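Local coordinates for protein BauA (Acinetobacter baumannii, PDB 6HCP) that probably imports iron across the outer membrane as a TonB-dependent receptor for ferric preacinetobactin, at residues 265-270 / 393-398; 98-103 / 685-690; 165-170 / 230-235; 238-243 / 290-295. One frame throughout, in Å; residues are numbered along the deposited sequence.

Interaction 1 (265-270 / 393-398); sequences GIPKPP and TNIYDP
Y396 OH donates to K268 O over a short 2.5 Å. The hydroxyl lies in the plane of the K268 carbonyl and takes a lone pair, with a C=O...donor angle of 133°. The same OH touches P267 CB at 3.3 Å. K268 O, P267 CB and P269 C all lie near the ring plane, at its edge. Y396 CG is anti to its own carbonyl carbon (chi1 -57°), which carries the phenol across to the proline-rich loop.

I395 CG1 covers one face of this ring, 3.6 Å above its plane. The branch runs on so that CD1 meets both P267 and P270. I395 CD1 is 3.7 Å from P267 CG. P270 CG also rests against I395 O at 3.5 Å. A type I turn from N394 to D397 presents the I395 and Y396 side chains. It is braced by an Asx turn in which Y396 N donates to N394 OD1 over 2.9 Å.

W682 packs on P269 and P270 and donates from NE1 to P267 O. In a neighbouring subunit, D219 makes a salt bridge with K268 NZ, and N399 accepts from K268 N. The contact lies where two subunits of the three-chain assembly meet. P267, P269 and P270 have no backbone N-H to offer. The polar link between the segments is a phenol donating to a carbonyl, and the rest is mainly packing of proline and isoleucine carbons.

Interaction 2 (98-103 / 685-690); sequences GGWSEN and PQLTNL
A loop of the plug domain meets the loop region between barrel strands 665-674 and 697-705, with Q686 reaching N103. Q686 NE2 donates to N103 OD1 over 2.8 Å, nearly straight at 167°. The acceptor lies in the amide plane of Q686. The donor, however, stands above the carbonyl plane of N103, and the two amides are 75° apart. Q686 CG lies 3.3 Å from N103 OD1, and the chain extends from there to put NE2 on the same oxygen.

W100 supplies the apolar part. Its CZ2 meets L687 CD1 at 3.5 Å, and Q686 OE1 comes near CH2 with the ring and amide planes almost perpendicular. Water 1 lies at the indole edge, in plane. It accepts from W100 NE1 at 2.8 Å and donates to Q686 O at 2.7 Å. Water 2 donates to S101 OG at 3.0 Å and reaches Q686 NE2 by a weak bond.

N103 ND2 is held by N94, and the W100 ring meets Y128 edge-to-face. E102 binds T81, at the start of helix 81-84. On the other loop, T688 and L690 pack against strand 258-259. The contact thus joins the plug to the connection between strands 682-683 and 691-692.

Interaction 3 (165-170 / 230-235); sequences TKYAAD and GLDWQG
The Y167 ring meets the backbone of G230 at its edge, near the ring plane, with CD1 3.9 Å from G230 C. Water 3 is also at the edge and in plane. L231 O approaches obliquely, 3.7 Å from CE1, as does D232 CB. Y167 CG lies beside the backbone N and anti to the carbonyl carbon (chi1 -60°), which sets the ring alongside the strand.

G230 CA lies 3.8 Å from K166 O, backbone against backbone.

The polar link runs through water 3, which has three partners. It accepts from A168 N at 2.9 Å. It donates to G230 O at 2.9 Å and to D232 OD1 at 2.7 Å. D232 OD2 accepts from Q234 NE2 at 2.8 Å, on its anti side, and also makes a salt bridge with R195. The carboxylate is therefore held at both oxygens.

The polar ends of the side chains of residues 165-167 have further partners. Y167 OH bonds to D243 and R293, T165 OG1 to D243 and N119, and K166 NZ to E133 O and D191.

Residues 165-170 carry the chain from plug strand 159-165 to the first barrel strand, 173-181. They cross the inner side of strand 221-234, which is flanked by strands 202-212 and 238-252. Backbone bonds tie G230 and D232 to strand 202-212, and L231 and W233 to strand 238-252.

Interaction 4 (238-243 / 290-295); sequences ARVFVD and AMIRGE. With EDO (1,2-ethanediol), chain V.
R239, F241 and D243 pair with E295, R293 and M291 as hydrogen-bonded antiparallel pairs, six backbone bonds in all. V240-G294 and V242-I292 are the non-hydrogen-bonded pairs between them. The strand axes are 4.7 Å apart at 172°.

The salt bridge has R239 gripping E295 side-on. NE and NH1 both donate to OE1, each at 3.0 Å, and OE1 lies in the guanidinium plane. NH1 meets the anti lone pair, while NE comes from above the carboxylate plane. R239 NH1 bridges to D297.

Stacking is carried by R293, bent at chi3 (-68°). Its guanidinium lies flat on F241 with planes 16° apart. The cation-pi contact is off-centre, with CZ 4.5 Å from the ring centroid. Water 4 accepts from R293 NE and donates to D243 OD2 at 2.7 Å. Y167 is an outside partner of both.

Apolar packing lies on the other face, where V242 CG2 meets I292 CG1 at 3.8 Å.

A 1,2-ethanediol, probably from the crystallisation liquor, donates both hydroxyls to E295 OE2, O1 at 2.8 Å. One face carries R239, R293, E295 and D243 together with F241 and M291; the other carries V240, V242 and I292, consistent with a barrel wall with an interior and a lipid side.

Interactions 3 and 4 touch, with centres about 10 Å apart. Consecutive strands 221-234 and 238-252 join them. Interaction 3 sets the chain leaving the plug against the barrel wall, and interaction 4 is the strand pair beside it. Interactions 1 and 2 lie on the opposite side of the chain's centre, centres about 18 Å apart. They touch where I266 CG2 packs on L690 CD1. The centres of interactions 2 and 3 are about 36 Å apart. Along the chain, interaction 2 spans the other three: it pairs the plug with a loop near the C-terminus. The segments of interactions 1 and 4 alternate, all in the barrel part of the sequence. The plug meets the barrel at two distant places.

Interaction 1 (265-270 / 393-398)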
loop_
_atom_site.group_PDB
_atom_site.type_symbol
_atom_site.label_atom_id
_atom_site.label_comp_id
_atom_site.label_asym_id
_atom_site.label_seq_id
_atom_site.Cartn_x
_atom_site.Cartn_y
_atom_site.Cartn_z
ATOM N N GLY A 265 20.024 8.365 -24.069
ATOM C CA GLY A 265 19.788 7.185 -23.267
ATOM C C GLY A 265 18.405 7.204 -22.616
ATOM O O GLY A 265 17.644 8.163 -22.777
ATOM N N ILE A 266 18.117 6.135 -21.871
ATOM C CA ILE A 266 16.848 5.936 -21.200
ATOM C C ILE A 266 17.021 6.305 -19.731
ATOM O O ILE A 266 17.725 5.629 -18.991
ATOM C CB ILE A 266 16.353 4.487 -21.350
ATOM C CG1 ILE A 266 16.144 4.133 -22.825
ATOM C CG2 ILE A 266 15.079 4.264 -20.543
ATOM C CD1 ILE A 266 15.964 2.684 -23.111
ATOM N N PRO A 267 16.364 7.369 -19.257
ATOM C CA PRO A 267 16.441 7.720 -17.843
ATOM C C PRO A 267 15.516 6.817 -17.022
ATOM O O PRO A 267 14.672 6.079 -17.557
ATOM C CB PRO A 267 15.957 9.171 -17.825
ATOM C CG PRO A 267 14.944 9.204 -18.948
ATOM C CD PRO A 267 15.455 8.235 -20.007
ATOM N N LYS A 268 15.725 6.829 -15.710
ATOM C CA LYS A 268 14.910 6.043 -14.824
ATOM C C LYS A 268 13.443 6.429 -14.961
ATOM O O LYS A 268 13.106 7.596 -15.163
ATOM C CB LYS A 268 15.405 6.214 -13.388
ATOM C CG LYS A 268 16.736 5.523 -13.141
ATOM C CD LYS A 268 16.948 5.151 -11.682
ATOM C CE LYS A 268 18.407 4.990 -11.335
ATOM N NZ LYS A 268 18.983 3.906 -12.149
ATOM N N PRO A 269 12.528 5.435 -14.937
ATOM C CA PRO A 269 11.109 5.715 -15.095
ATOM C C PRO A 269 10.589 6.564 -13.940
ATOM O O PRO A 269 10.967 6.361 -12.795
ATOM C CB PRO A 269 10.443 4.335 -15.132
ATOM C CG PRO A 269 11.436 3.399 -14.505
ATOM C CD PRO A 269 12.807 4.000 -14.760
ATOM N N PRO A 270 9.783 7.595 -14.242
ATOM C CA PRO A 270 8.987 8.292 -13.231
ATOM C C PRO A 270 8.045 7.304 -12.545
ATOM O O PRO A 270 7.874 6.166 -13.010
ATOM C CB PRO A 270 8.160 9.314 -14.033
ATOM C CG PRO A 270 8.890 9.443 -15.342
ATOM C CD PRO A 270 9.512 8.088 -15.597
ATOM N N THR A 393 8.492 19.891 -21.698
ATOM C CA THR A 393 8.180 19.551 -20.319
ATOM C C THR A 393 9.378 18.799 -19.743
ATOM O O THR A 393 10.448 18.681 -20.387
ATOM C CB THR A 393 6.884 18.737 -20.205
ATOM O OG1 THR A 393 7.041 17.488 -20.895
ATOM C CG2 THR A 393 5.681 19.460 -20.758
ATOM N N ASN A 394 9.180 18.219 -18.566
ATOM C CA ASN A 394 10.164 17.313 -17.985
ATOM C C ASN A 394 9.400 16.098 -17.453
ATOM O O ASN A 394 8.369 16.267 -16.798
ATOM C CB ASN A 394 10.995 18.041 -16.915
ATOM C CG ASN A 394 12.096 17.191 -16.332
ATOM O OD1 ASN A 394 11.841 16.179 -15.670
ATOM N ND2 ASN A 394 13.338 17.554 -16.624
ATOM N N ILE A 395 9.915 14.888 -17.702
ATOM C CA ILE A 395 9.173 13.676 -17.351
ATOM C C ILE A 395 8.992 13.562 -15.831
ATOM O O ILE A 395 8.102 12.840 -15.391
ATOM C CB ILE A 395 9.814 12.391 -17.910
ATOM C CG1 ILE A 395 11.157 12.075 -17.255
ATOM C CG2 ILE A 395 9.925 12.472 -19.430
ATOM C CD1 ILE A 395 11.771 10.779 -17.719
ATOM N N TYR A 396 9.873 14.187 -15.052
ATOM C CA TYR A 396 9.780 14.097 -13.608
ATOM C C TYR A 396 8.969 15.251 -13.002
ATOM O O TYR A 396 8.817 15.299 -11.780
ATOM C CB TYR A 396 11.181 14.061 -12.998
ATOM C CG TYR A 396 12.039 12.932 -13.511
ATOM C CD1 TYR A 396 11.709 11.615 -13.251
ATOM C CD2 TYR A 396 13.152 13.183 -14.289
ATOM C CE1 TYR A 396 12.450 10.571 -13.772
ATOM C CE2 TYR A 396 13.937 12.147 -14.777
ATOM C CZ TYR A 396 13.567 10.838 -14.544
ATOM O OH TYR A 396 14.349 9.816 -15.010
ATOM N N ASP A 397 8.501 16.205 -13.809
ATOM C CA ASP A 397 7.715 17.341 -13.273
ATOM C C ASP A 397 6.351 16.829 -12.833
ATOM O O ASP A 397 5.583 16.286 -13.637
ATOM C CB ASP A 397 7.599 18.483 -14.288
ATOM C CG ASP A 397 7.057 19.824 -13.782
ATOM O OD1 ASP A 397 6.504 19.900 -12.668
ATOM O OD2 ASP A 397 7.087 20.775 -14.570
ATOM N N PRO A 398 5.918 17.151 -11.593
ATOM C CA PRO A 398 4.590 16.737 -11.136
ATOM C C PRO A 398 3.499 17.639 -11.702
ATOM O O PRO A 398 2.350 17.283 -11.629
ATOM C CB PRO A 398 4.657 16.830 -9.599
ATOM C CG PRO A 398 6.133 16.913 -9.297
ATOM C CD PRO A 398 6.755 17.617 -10.481
#

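Interaction 2 (98-103 / 685-690)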
loop_
_atom_site.group_PDB
_atom_site.type_symbol
_atom_site.label_atom_id
_atom_site.label_comp_id
_atom_site.label_asym_id
_atom_site.label_seq_id
_atom_site.Cartn_x
_atom_site.Cartn_y
_atom_site.Cartn_z
ATOM N N GLY A 98 -4.533 3.105 -20.722
ATOM C CA GLY A 98 -5.160 4.175 -21.471
ATOM C C GLY A 98 -4.395 4.539 -22.733
ATOM O O GLY A 98 -4.388 5.688 -23.147
ATOM N N GLY A 99 -3.849 3.527 -23.414
ATOM C CA GLY A 99 -3.317 3.710 -24.749
ATOM C C GLY A 99 -4.438 3.917 -25.755
ATOM O O GLY A 99 -5.626 3.721 -25.448
ATOM N N TRP A 100 -4.051 4.284 -26.977
ATOM C CA TRP A 100 -5.023 4.490 -28.048
ATOM C C TRP A 100 -5.501 3.162 -28.652
ATOM O O TRP A 100 -6.475 3.134 -29.402
ATOM C CB TRP A 100 -4.451 5.440 -29.099
ATOM C CG TRP A 100 -3.079 5.081 -29.573
ATOM C CD1 TRP A 100 -1.889 5.566 -29.120
ATOM C CD2 TRP A 100 -2.759 4.179 -30.646
ATOM N NE1 TRP A 100 -0.852 5.012 -29.819
ATOM C CE2 TRP A 100 -1.361 4.225 -30.815
ATOM C CE3 TRP A 100 -3.525 3.418 -31.536
ATOM C CZ2 TRP A 100 -0.703 3.426 -31.747
ATOM C CZ3 TRP A 100 -2.870 2.626 -32.461
ATOM C CH2 TRP A 100 -1.478 2.612 -32.544
ATOM N N SER A 101 -4.840 2.057 -28.309
ATOM C CA SER A 101 -5.306 0.719 -28.658
ATOM C C SER A 101 -4.746 -0.271 -27.650
ATOM O O SER A 101 -3.789 0.040 -26.943
ATOM C CB SER A 101 -4.912 0.297 -30.065
ATOM O OG SER A 101 -3.557 -0.150 -30.110
ATOM N N GLU A 102 -5.267 -1.498 -27.693
ATOM C CA GLU A 102 -4.608 -2.631 -27.030
ATOM C C GLU A 102 -3.339 -2.964 -27.821
ATOM O O GLU A 102 -3.178 -2.563 -28.983
ATOM C CB GLU A 102 -5.507 -3.870 -26.980
ATOM C CG GLU A 102 -6.852 -3.645 -26.298
ATOM C CD GLU A 102 -7.628 -4.924 -26.033
ATOM O OE1 GLU A 102 -6.999 -5.861 -25.515
ATOM O OE2 GLU A 102 -8.871 -4.982 -26.333
ATOM N N ASN A 103 -2.407 -3.629 -27.152
ATOM C CA ASN A 103 -1.145 -3.987 -27.791
ATOM C C ASN A 103 -0.634 -5.292 -27.199
ATOM O O ASN A 103 -0.268 -5.347 -26.027
ATOM C CB ASN A 103 -0.083 -2.904 -27.629
ATOM C CG ASN A 103 1.190 -3.231 -28.396
ATOM O OD1 ASN A 103 1.119 -3.683 -29.532
ATOM N ND2 ASN A 103 2.347 -3.062 -27.777
ATOM N N PRO A 685 5.605 0.395 -26.586
ATOM C CA PRO A 685 4.286 0.376 -27.224
ATOM C C PRO A 685 4.431 0.360 -28.753
ATOM O O PRO A 685 5.555 0.439 -29.281
ATOM C CB PRO A 685 3.700 1.699 -26.725
ATOM C CG PRO A 685 4.895 2.630 -26.749
ATOM C CD PRO A 685 6.089 1.764 -26.370
ATOM N N GLN A 686 3.302 0.465 -29.442
ATOM C CA GLN A 686 3.300 0.735 -30.892
ATOM C C GLN A 686 3.668 2.191 -31.179
ATOM O O GLN A 686 3.300 3.106 -30.431
ATOM C CB GLN A 686 1.923 0.413 -31.456
ATOM C CG GLN A 686 1.660 -1.082 -31.477
ATOM C CD GLN A 686 0.341 -1.424 -32.126
ATOM O OE1 GLN A 686 -0.081 -0.764 -33.066
ATOM N NE2 GLN A 686 -0.257 -2.532 -31.704
ATOM N N LEU A 687 4.443 2.374 -32.253
ATOM C CA LEU A 687 4.730 3.648 -32.946
ATOM C C LEU A 687 5.759 4.517 -32.210
ATOM O O LEU A 687 6.433 5.285 -32.855
ATOM C CB LEU A 687 3.441 4.429 -33.213
ATOM C CG LEU A 687 2.409 3.697 -34.079
ATOM C CD1 LEU A 687 1.262 4.630 -34.435
ATOM C CD2 LEU A 687 3.036 3.107 -35.343
ATOM N N THR A 688 5.884 4.399 -30.885
ATOM C CA THR A 688 6.895 5.155 -30.137
ATOM C C THR A 688 7.739 4.154 -29.338
ATOM O O THR A 688 7.374 2.992 -29.213
ATOM C CB THR A 688 6.270 6.202 -29.199
ATOM O OG1 THR A 688 5.394 5.509 -28.309
ATOM C CG2 THR A 688 5.518 7.304 -29.919
ATOM N N ASN A 689 8.868 4.612 -28.790
ATOM C CA ASN A 689 9.884 3.714 -28.224
ATOM C C ASN A 689 9.478 3.142 -26.858
ATOM O O ASN A 689 9.780 1.976 -26.570
ATOM C CB ASN A 689 11.238 4.403 -28.073
ATOM C CG ASN A 689 11.902 4.812 -29.372
ATOM O OD1 ASN A 689 12.702 5.738 -29.349
ATOM N ND2 ASN A 689 11.611 4.131 -30.485
ATOM N N LEU A 690 8.856 3.973 -25.994
ATOM C CA LEU A 690 8.643 3.628 -24.599
ATOM C C LEU A 690 7.297 4.165 -24.119
ATOM O O LEU A 690 6.882 5.233 -24.516
ATOM C CB LEU A 690 9.711 4.285 -23.719
ATOM C CG LEU A 690 11.162 3.901 -23.947
ATOM C CD1 LEU A 690 12.042 4.724 -23.016
ATOM C CD2 LEU A 690 11.392 2.423 -23.731
HETATM O O HOH W 1 1.847 5.068 -29.183
HETATM O O HOH W 2 -3.459 -1.839 -32.623
#

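Interaction 3 (165-170 / 230-235)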
loop_
_atom_site.group_PDB
_atom_site.type_symbol
_atom_site.label_atom_id
_atom_site.label_comp_id
_atom_site.label_asym_id
_atom_site.label_seq_id
_atom_site.Cartn_x
_atom_site.Cartn_y
_atom_site.Cartn_z
ATOM N N THR A 165 -19.685 -14.987 -29.122
ATOM C CA THR A 165 -20.707 -14.144 -28.513
ATOM C C THR A 165 -21.631 -14.988 -27.621
ATOM O O THR A 165 -21.638 -16.227 -27.688
ATOM C CB THR A 165 -21.519 -13.387 -29.569
ATOM O OG1 THR A 165 -22.098 -14.355 -30.447
ATOM C CG2 THR A 165 -20.669 -12.398 -30.332
ATOM N N LYS A 166 -22.386 -14.286 -26.777
ATOM C CA LYS A 166 -23.346 -14.909 -25.844
ATOM C C LYS A 166 -24.708 -15.097 -26.537
ATOM O O LYS A 166 -25.236 -14.155 -27.140
ATOM C CB LYS A 166 -23.570 -13.998 -24.635
ATOM C CG LYS A 166 -22.414 -13.872 -23.659
ATOM C CD LYS A 166 -22.625 -12.711 -22.683
ATOM C CE LYS A 166 -21.674 -12.740 -21.502
ATOM N NZ LYS A 166 -21.911 -11.597 -20.588
ATOM N N TYR A 167 -25.312 -16.268 -26.324
ATOM C CA TYR A 167 -26.703 -16.514 -26.713
ATOM C C TYR A 167 -27.502 -16.972 -25.475
ATOM O O TYR A 167 -26.925 -17.376 -24.448
ATOM C CB TYR A 167 -26.743 -17.545 -27.845
ATOM C CG TYR A 167 -25.999 -17.130 -29.095
ATOM C CD1 TYR A 167 -26.494 -16.136 -29.928
ATOM C CD2 TYR A 167 -24.756 -17.669 -29.393
ATOM C CE1 TYR A 167 -25.803 -15.732 -31.063
ATOM C CE2 TYR A 167 -24.059 -17.283 -30.527
ATOM C CZ TYR A 167 -24.574 -16.307 -31.359
ATOM O OH TYR A 167 -23.861 -15.916 -32.463
ATOM N N ALA A 168 -28.832 -16.932 -25.587
ATOM C CA ALA A 168 -29.720 -17.198 -24.453
ATOM C C ALA A 168 -29.642 -18.664 -24.042
ATOM O O ALA A 168 -29.847 -19.562 -24.853
ATOM C CB ALA A 168 -31.133 -16.804 -24.790
ATOM N N ALA A 169 -29.359 -18.890 -22.757
ATOM C CA ALA A 169 -29.535 -20.201 -22.136
ATOM C C ALA A 169 -31.039 -20.526 -22.011
ATOM O O ALA A 169 -31.902 -19.653 -22.153
ATOM C CB ALA A 169 -28.851 -20.220 -20.787
ATOM N N ASP A 170 -31.329 -21.784 -21.685
ATOM C CA ASP A 170 -32.707 -22.315 -21.631
ATOM C C ASP A 170 -33.525 -21.590 -20.554
ATOM O O ASP A 170 -34.617 -21.089 -20.843
ATOM C CB ASP A 170 -32.691 -23.826 -21.406
ATOM C CG ASP A 170 -32.382 -24.612 -22.671
ATOM O OD1 ASP A 170 -32.739 -24.122 -23.772
ATOM O OD2 ASP A 170 -31.752 -25.678 -22.555
ATOM N N GLY A 230 -27.561 -10.802 -29.061
ATOM C CA GLY A 230 -27.328 -12.138 -29.616
ATOM C C GLY A 230 -28.648 -12.877 -29.805
ATOM O O GLY A 230 -29.383 -13.073 -28.835
ATOM N N LEU A 231 -29.029 -13.101 -31.069
ATOM C CA LEU A 231 -30.285 -13.784 -31.442
ATOM C C LEU A 231 -29.939 -15.120 -32.085
ATOM O O LEU A 231 -29.011 -15.209 -32.878
ATOM C CB LEU A 231 -31.090 -12.939 -32.429
ATOM C CG LEU A 231 -31.248 -11.466 -32.077
ATOM C CD1 LEU A 231 -31.883 -10.703 -33.228
ATOM C CD2 LEU A 231 -32.061 -11.298 -30.805
ATOM N N ASP A 232 -30.754 -16.136 -31.821
ATOM C CA ASP A 232 -30.565 -17.392 -32.478
ATOM C C ASP A 232 -31.918 -18.078 -32.719
ATOM O O ASP A 232 -32.904 -17.849 -31.997
ATOM C CB ASP A 232 -29.646 -18.316 -31.686
ATOM C CG ASP A 232 -30.311 -18.940 -30.467
ATOM O OD1 ASP A 232 -30.402 -18.239 -29.453
ATOM O OD2 ASP A 232 -30.537 -20.177 -30.490
ATOM N N TRP A 233 -31.933 -18.904 -33.764
ATOM C CA TRP A 233 -33.043 -19.815 -34.082
ATOM C C TRP A 233 -32.475 -21.206 -34.353
ATOM O O TRP A 233 -31.570 -21.367 -35.174
ATOM C CB TRP A 233 -33.860 -19.289 -35.267
ATOM C CG TRP A 233 -34.801 -20.315 -35.819
ATOM C CD1 TRP A 233 -35.942 -20.774 -35.227
ATOM C CD2 TRP A 233 -34.628 -21.104 -37.012
ATOM N NE1 TRP A 233 -36.497 -21.778 -35.973
ATOM C CE2 TRP A 233 -35.726 -21.992 -37.083
ATOM C CE3 TRP A 233 -33.679 -21.131 -38.041
ATOM C CZ2 TRP A 233 -35.885 -22.904 -38.125
ATOM C CZ3 TRP A 233 -33.848 -22.021 -39.084
ATOM C CH2 TRP A 233 -34.935 -22.899 -39.120
ATOM N N GLN A 234 -32.934 -22.188 -33.576
ATOM C CA GLN A 234 -32.537 -23.572 -33.738
ATOM C C GLN A 234 -33.691 -24.333 -34.401
ATOM O O GLN A 234 -34.724 -24.547 -33.779
ATOM C CB GLN A 234 -32.214 -24.245 -32.407
ATOM C CG GLN A 234 -31.238 -23.475 -31.538
ATOM C CD GLN A 234 -29.906 -23.262 -32.219
ATOM O OE1 GLN A 234 -29.284 -24.188 -32.739
ATOM N NE2 GLN A 234 -29.491 -22.009 -32.259
ATOM N N GLY A 235 -33.510 -24.696 -35.673
ATOM C CA GLY A 235 -34.452 -25.532 -36.405
ATOM C C GLY A 235 -34.025 -26.983 -36.368
ATOM O O GLY A 235 -32.995 -27.324 -35.779
HETATM O O HOH W 3 -29.796 -15.908 -28.158
#

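Interaction 4 (238-243 / 290-295)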
loop_
_atom_site.group_PDB
_atom_site.type_symbol
_atom_site.label_atom_id
_atom_site.label_comp_id
_atom_site.label_asym_id
_atom_site.label_seq_id
_atom_site.Cartn_x
_atom_site.Cartn_y
_atom_site.Cartn_z
ATOM N N ALA A 238 -31.643 -26.821 -39.627
ATOM C CA ALA A 238 -31.106 -25.513 -39.947
ATOM C C ALA A 238 -30.997 -24.684 -38.658
ATOM O O ALA A 238 -31.750 -24.909 -37.695
ATOM C CB ALA A 238 -31.976 -24.834 -40.977
ATOM N N ARG A 239 -30.074 -23.717 -38.663
ATOM C CA ARG A 239 -29.813 -22.834 -37.503
ATOM C C ARG A 239 -29.381 -21.462 -38.024
ATOM O O ARG A 239 -28.712 -21.368 -39.058
ATOM C CB ARG A 239 -28.721 -23.439 -36.622
ATOM C CG ARG A 239 -29.087 -24.782 -36.016
ATOM C CD ARG A 239 -27.866 -25.533 -35.534
ATOM N NE ARG A 239 -27.007 -25.892 -36.639
ATOM C CZ ARG A 239 -27.214 -26.923 -37.449
ATOM N NH1 ARG A 239 -26.322 -27.210 -38.378
ATOM N NH2 ARG A 239 -28.282 -27.689 -37.299
ATOM N N VAL A 240 -29.824 -20.399 -37.348
ATOM C CA VAL A 240 -29.415 -19.034 -37.676
ATOM C C VAL A 240 -28.989 -18.320 -36.387
ATOM O O VAL A 240 -29.620 -18.491 -35.350
ATOM C CB VAL A 240 -30.524 -18.248 -38.381
ATOM C CG1 VAL A 240 -30.114 -16.811 -38.629
ATOM C CG2 VAL A 240 -30.930 -18.933 -39.681
ATOM N N PHE A 241 -27.869 -17.592 -36.467
ATOM C CA PHE A 241 -27.319 -16.794 -35.350
ATOM C C PHE A 241 -27.078 -15.371 -35.846
ATOM O O PHE A 241 -26.444 -15.179 -36.864
ATOM C CB PHE A 241 -25.991 -17.380 -34.862
ATOM C CG PHE A 241 -26.048 -18.812 -34.421
ATOM C CD1 PHE A 241 -26.323 -19.135 -33.107
ATOM C CD2 PHE A 241 -25.788 -19.838 -35.310
ATOM C CE1 PHE A 241 -26.336 -20.454 -32.693
ATOM C CE2 PHE A 241 -25.778 -21.155 -34.886
ATOM C CZ PHE A 241 -26.121 -21.461 -33.596
ATOM N N VAL A 242 -27.626 -14.381 -35.138
ATOM C CA VAL A 242 -27.426 -12.999 -35.468
ATOM C C VAL A 242 -26.806 -12.300 -34.255
ATOM O O VAL A 242 -27.235 -12.521 -33.118
ATOM C CB VAL A 242 -28.743 -12.330 -35.887
ATOM C CG1 VAL A 242 -28.576 -10.841 -36.114
ATOM C CG2 VAL A 242 -29.349 -12.998 -37.109
ATOM N N ASP A 243 -25.820 -11.446 -34.515
ATOM C CA ASP A 243 -25.153 -10.648 -33.480
ATOM C C ASP A 243 -25.050 -9.205 -33.963
ATOM O O ASP A 243 -24.795 -8.935 -35.140
ATOM C CB ASP A 243 -23.770 -11.235 -33.172
ATOM C CG ASP A 243 -23.823 -12.638 -32.614
ATOM O OD1 ASP A 243 -24.009 -12.778 -31.381
ATOM O OD2 ASP A 243 -23.697 -13.597 -33.413
ATOM N N ALA A 290 -22.345 -6.008 -36.995
ATOM C CA ALA A 290 -23.465 -6.937 -37.075
ATOM C C ALA A 290 -23.069 -8.085 -37.997
ATOM O O ALA A 290 -22.287 -7.886 -38.938
ATOM C CB ALA A 290 -24.701 -6.230 -37.584
ATOM N N MET A 291 -23.459 -9.298 -37.615
ATOM C CA MET A 291 -23.188 -10.458 -38.447
ATOM C C MET A 291 -24.322 -11.475 -38.335
ATOM O O MET A 291 -25.091 -11.479 -37.375
ATOM C CB MET A 291 -21.878 -11.143 -38.074
ATOM C CG MET A 291 -21.831 -11.643 -36.649
ATOM S SD MET A 291 -20.232 -12.423 -36.303
ATOM C CE MET A 291 -20.306 -13.909 -37.299
ATOM N N ILE A 292 -24.437 -12.288 -39.384
ATOM C CA ILE A 292 -25.394 -13.366 -39.418
ATOM C C ILE A 292 -24.689 -14.605 -39.934
ATOM O O ILE A 292 -23.875 -14.536 -40.870
ATOM C CB ILE A 292 -26.620 -13.006 -40.280
ATOM C CG1 ILE A 292 -27.650 -14.141 -40.278
ATOM C CG2 ILE A 292 -26.200 -12.631 -41.689
ATOM C CD1 ILE A 292 -28.995 -13.719 -40.821
ATOM N N ARG A 293 -25.012 -15.726 -39.303
ATOM C CA ARG A 293 -24.518 -17.017 -39.667
ATOM C C ARG A 293 -25.709 -17.959 -39.847
ATOM O O ARG A 293 -26.611 -17.990 -39.020
ATOM C CB ARG A 293 -23.617 -17.606 -38.576
ATOM C CG ARG A 293 -22.315 -16.854 -38.344
ATOM C CD ARG A 293 -21.504 -17.463 -37.210
ATOM N NE ARG A 293 -22.122 -17.301 -35.898
ATOM C CZ ARG A 293 -22.156 -18.259 -34.970
ATOM N NH1 ARG A 293 -21.643 -19.451 -35.233
ATOM N NH2 ARG A 293 -22.654 -18.011 -33.772
ATOM N N GLY A 294 -25.681 -18.724 -40.935
ATOM C CA GLY A 294 -26.706 -19.737 -41.221
ATOM C C GLY A 294 -26.060 -21.070 -41.510
ATOM O O GLY A 294 -24.964 -21.119 -42.051
ATOM N N GLU A 295 -26.678 -22.140 -41.011
ATOM C CA GLU A 295 -26.233 -23.502 -41.285
ATOM C C GLU A 295 -27.429 -24.332 -41.775
ATOM O O GLU A 295 -28.560 -24.138 -41.323
ATOM C CB GLU A 295 -25.630 -24.135 -40.035
ATOM C CG GLU A 295 -24.466 -23.357 -39.452
ATOM C CD GLU A 295 -23.907 -23.930 -38.161
ATOM O OE1 GLU A 295 -24.409 -24.978 -37.704
ATOM O OE2 GLU A 295 -23.025 -23.277 -37.578
HETATM C C1 EDO V . -19.891 -21.583 -39.186
HETATM O O1 EDO V . -20.857 -22.636 -39.219
HETATM C C2 EDO V . -20.635 -20.313 -38.820
HETATM O O2 EDO V . -21.913 -20.716 -38.303
HETATM O O HOH W 4 -23.630 -14.738 -35.872
#